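Local coordinates for protein putative glycosylhydrolase (Parabacteroides distasonis, PDB 3S5Q) that is probably a hydrolase of the 3-keto-disaccharide hydrolase family with a concanavalin A-like fold, likely acting on a sugar, at residues W112-I117 / I149-K154. Numbering follows the deposited sequence.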
ATOM      1  N   TRP A 112      -0.133   9.322  -9.443  1.00 21.32           N
ATOM      2  CA  TRP A 112       1.121   8.622  -9.081  1.00 21.39           C
ATOM      3  C   TRP A 112       1.524   8.798  -7.598  1.00 21.91           C
ATOM      4  O   TRP A 112       2.436   8.128  -7.134  1.00 22.62           O
ATOM      5  CB  TRP A 112       2.283   9.125  -9.941  1.00 22.83           C
ATOM      6  CG  TRP A 112       2.252   8.720 -11.447  1.00 20.55           C
ATOM      7  CD1 TRP A 112       1.136   8.490 -12.256  1.00 22.19           C
ATOM      8  CD2 TRP A 112       3.387   8.568 -12.292  1.00 19.62           C
ATOM      9  NE1 TRP A 112       1.535   8.195 -13.536  1.00 19.42           N
ATOM     10  CE2 TRP A 112       2.916   8.245 -13.587  1.00 19.07           C
ATOM     11  CE3 TRP A 112       4.774   8.636 -12.075  1.00 20.55           C
ATOM     12  CZ2 TRP A 112       3.790   8.019 -14.661  1.00 18.71           C
ATOM     13  CZ3 TRP A 112       5.627   8.429 -13.144  1.00 19.50           C
ATOM     14  CH2 TRP A 112       5.124   8.092 -14.413  1.00 24.44           C
ATOM     15  N   ARG A 113       0.840   9.676  -6.855  1.00 21.23           N
ATOM     16  CA  ARG A 113       1.260  10.058  -5.505  1.00 20.74           C
ATOM     17  C   ARG A 113       0.665   9.172  -4.398  1.00 20.42           C
ATOM     18  O   ARG A 113      -0.148   8.256  -4.662  1.00 18.51           O
ATOM     19  CB  ARG A 113       0.914  11.534  -5.301  1.00 21.75           C
ATOM     20  CG  ARG A 113       1.562  12.455  -6.320  1.00 23.20           C
ATOM     21  CD  ARG A 113       1.215  13.907  -6.051  1.00 24.17           C
ATOM     22  NE  ARG A 113       1.583  14.771  -7.164  1.00 25.27           N
ATOM     23  CZ  ARG A 113       1.039  15.958  -7.428  1.00 25.53           C
ATOM     24  NH1 ARG A 113       0.087  16.447  -6.638  1.00 25.56           N
ATOM     25  NH2 ARG A 113       1.459  16.654  -8.472  1.00 26.02           N
ATOM     26  N   CYS A 114       1.096   9.417  -3.161  1.00 20.92           N
ATOM     27  CA  CYS A 114       0.691   8.579  -1.992  1.00 20.67           C
ATOM     28  C   CYS A 114      -0.785   8.226  -1.895  1.00 20.53           C
ATOM     29  O   CYS A 114      -1.648   9.107  -1.985  1.00 20.04           O
ATOM     30  CB  CYS A 114       1.118   9.263  -0.696  1.00 22.34           C
ATOM     31  SG  CYS A 114       1.252   8.090   0.637  1.00 21.80           S
ATOM     32  N   GLY A 115      -1.092   6.932  -1.697  1.00 19.01           N
ATOM     33  CA  GLY A 115      -2.485   6.514  -1.552  1.00 19.04           C
ATOM     34  C   GLY A 115      -3.191   6.214  -2.858  1.00 18.20           C
ATOM     35  O   GLY A 115      -4.312   5.664  -2.867  1.00 17.31           O
ATOM     36  N   SER A 116      -2.543   6.545  -3.978  1.00 18.14           N
ATOM     37  CA  SER A 116      -3.155   6.304  -5.278  0.50 17.60           C
ATOM     38  C   SER A 116      -3.186   4.808  -5.553  1.00 17.12           C
ATOM     39  O   SER A 116      -2.339   4.045  -5.057  1.00 17.24           O
ATOM     40  CB  SER A 116      -2.383   7.016  -6.395  0.50 18.40           C
ATOM     41  OG  SER A 116      -1.058   6.532  -6.497  0.50 17.84           O
ATOM     42  N   ILE A 117      -4.169   4.388  -6.348  1.00 17.20           N
ATOM     43  CA  ILE A 117      -4.097   3.122  -7.057  1.00 16.49           C
ATOM     44  C   ILE A 117      -3.191   3.555  -8.196  1.00 17.70           C
ATOM     45  O   ILE A 117      -3.608   4.259  -9.129  1.00 17.99           O
ATOM     46  CB  ILE A 117      -5.469   2.666  -7.528  1.00 18.23           C
ATOM     47  CG1 ILE A 117      -6.350   2.337  -6.306  1.00 16.53           C
ATOM     48  CG2 ILE A 117      -5.377   1.446  -8.505  1.00 16.04           C
ATOM     49  CD1 ILE A 117      -7.818   2.232  -6.623  1.00 19.08           C
ATOM     50  N   ILE A 149      -9.530   3.073  -0.107  1.00 19.09           N
ATOM     51  CA  ILE A 149      -8.317   3.406   0.622  0.50 19.53           C
ATOM     52  C   ILE A 149      -8.588   4.546   1.601  1.00 19.51           C
ATOM     53  O   ILE A 149      -9.097   5.608   1.226  1.00 19.73           O
ATOM     54  CB  ILE A 149      -7.171   3.794  -0.343  0.50 19.48           C
ATOM     55  CG1 ILE A 149      -6.900   2.622  -1.312  0.50 19.43           C
ATOM     56  CG2 ILE A 149      -5.922   4.187   0.449  0.50 19.90           C
ATOM     57  CD1 ILE A 149      -6.190   3.019  -2.547  0.50 19.37           C
ATOM     58  N   GLU A 150      -8.224   4.306   2.855  1.00 19.57           N
ATOM     59  CA  GLU A 150      -8.314   5.253   3.934  1.00 20.17           C
ATOM     60  C   GLU A 150      -6.888   5.594   4.325  1.00 19.12           C
ATOM     61  O   GLU A 150      -6.048   4.700   4.430  1.00 19.11           O
ATOM     62  CB  GLU A 150      -9.024   4.603   5.137  1.00 21.16           C
ATOM     63  CG  GLU A 150      -9.384   5.580   6.235  1.00 25.48           C
ATOM     64  CD  GLU A 150     -10.738   6.171   5.986  1.00 31.62           C
ATOM     65  OE1 GLU A 150     -11.369   5.759   4.968  1.00 36.22           O
ATOM     66  OE2 GLU A 150     -11.170   7.027   6.802  1.00 35.79           O
ATOM     67  N   LEU A 151      -6.604   6.880   4.494  1.00 19.80           N
ATOM     68  CA  LEU A 151      -5.282   7.348   4.901  1.00 19.20           C
ATOM     69  C   LEU A 151      -5.430   8.462   5.917  1.00 20.51           C
ATOM     70  O   LEU A 151      -6.063   9.515   5.643  1.00 20.59           O
ATOM     71  CB  LEU A 151      -4.414   7.789   3.713  1.00 18.55           C
ATOM     72  CG  LEU A 151      -2.966   8.269   4.002  1.00 20.48           C
ATOM     73  CD1 LEU A 151      -2.068   7.147   4.560  1.00 20.47           C
ATOM     74  CD2 LEU A 151      -2.306   8.866   2.728  1.00 21.93           C
ATOM     75  N   ASN A 152      -4.826   8.216   7.077  1.00 20.31           N
ATOM     76  CA  ASN A 152      -4.894   9.113   8.255  1.00 21.91           C
ATOM     77  C   ASN A 152      -6.308   9.627   8.509  1.00 22.52           C
ATOM     78  O   ASN A 152      -6.556  10.840   8.674  1.00 22.96           O
ATOM     79  CB  ASN A 152      -3.855  10.227   8.076  1.00 21.79           C
ATOM     80  CG  ASN A 152      -2.458   9.643   7.882  1.00 22.98           C
ATOM     81  OD1 ASN A 152      -2.144   8.625   8.512  1.00 21.26           O
ATOM     82  ND2 ASN A 152      -1.642  10.237   6.993  1.00 23.79           N
ATOM     83  N   GLY A 153      -7.225   8.674   8.503  1.00 22.96           N
ATOM     84  CA  GLY A 153      -8.645   8.920   8.805  1.00 23.67           C
ATOM     85  C   GLY A 153      -9.478   9.532   7.697  1.00 23.43           C
ATOM     86  O   GLY A 153     -10.623   9.910   7.932  1.00 23.91           O
ATOM     87  N   LYS A 154      -8.903   9.677   6.498  1.00 22.47           N
ATOM     88  CA  LYS A 154      -9.607  10.259   5.382  1.00 22.21           C
ATOM     89  C   LYS A 154      -9.803   9.212   4.304  1.00 21.75           C
ATOM     90  O   LYS A 154      -8.874   8.513   3.941  1.00 20.56           O
ATOM     91  CB  LYS A 154      -8.821  11.457   4.856  1.00 23.14           C
ATOM     92  CG  LYS A 154      -8.685  12.557   5.901  1.00 26.12           C
ATOM     93  CD  LYS A 154      -8.192  13.829   5.263  1.00 31.72           C
ATOM     94  CE  LYS A 154      -8.292  15.038   6.212  1.00 34.58           C
ATOM     95  NZ  LYS A 154      -8.084  16.358   5.496  1.00 38.16           N
TER
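Gly115, in a type II beta turn from Arg113 to Ser116, faces Ile149 on strand 146-151, their CA atoms 7.0 Å apart and no hydrogen bond joining the two segments. Ile149 and Leu151 both point from the strand toward the turn. Ile149, described here in one of its two modelled conformers, makes the closest approach: its CD1 lies 3.3 Å from Gly115 O. This carbonyl oxygen is buried against the methyls of Ile149, CD1 and, less closely, CG2, and has no hydrogen-bond partner in the model. The same CD1 packs against Ile117 CG1 at 3.8 Å, the two isoleucine side chains crossing at a slant. Further along, Leu151 CD2 meets Cys114 SG at 4.2 Å, a looser apolar contact. With SG roughly anti to the backbone N (chi1 -158°), Cys114 brings its sulfur to this methyl. Within the turn, Arg113 O accepts from Ser116 N at 3.0 Å and, in one of two serine conformers, from Ser116 OG at 2.7 Å, the hydroxyl lying in the carbonyl plane. Gly115 has a phi of 87°, as expected for the third residue of a type II turn. On the other segment, a type I' turn from Leu151 to Lys154 closes the hairpin between strands 146-151 and 154-160. The contact lies between the two sheets: Gly115 and Ser116 are backbone-bonded to Gln96 of strand 93-98 in the smaller sheet, Ile149 and Ile117 touch Ile95, and Phe68 of strand 62-70, in the larger sheet with strand 146-151, packs on both Cys114 and Leu151.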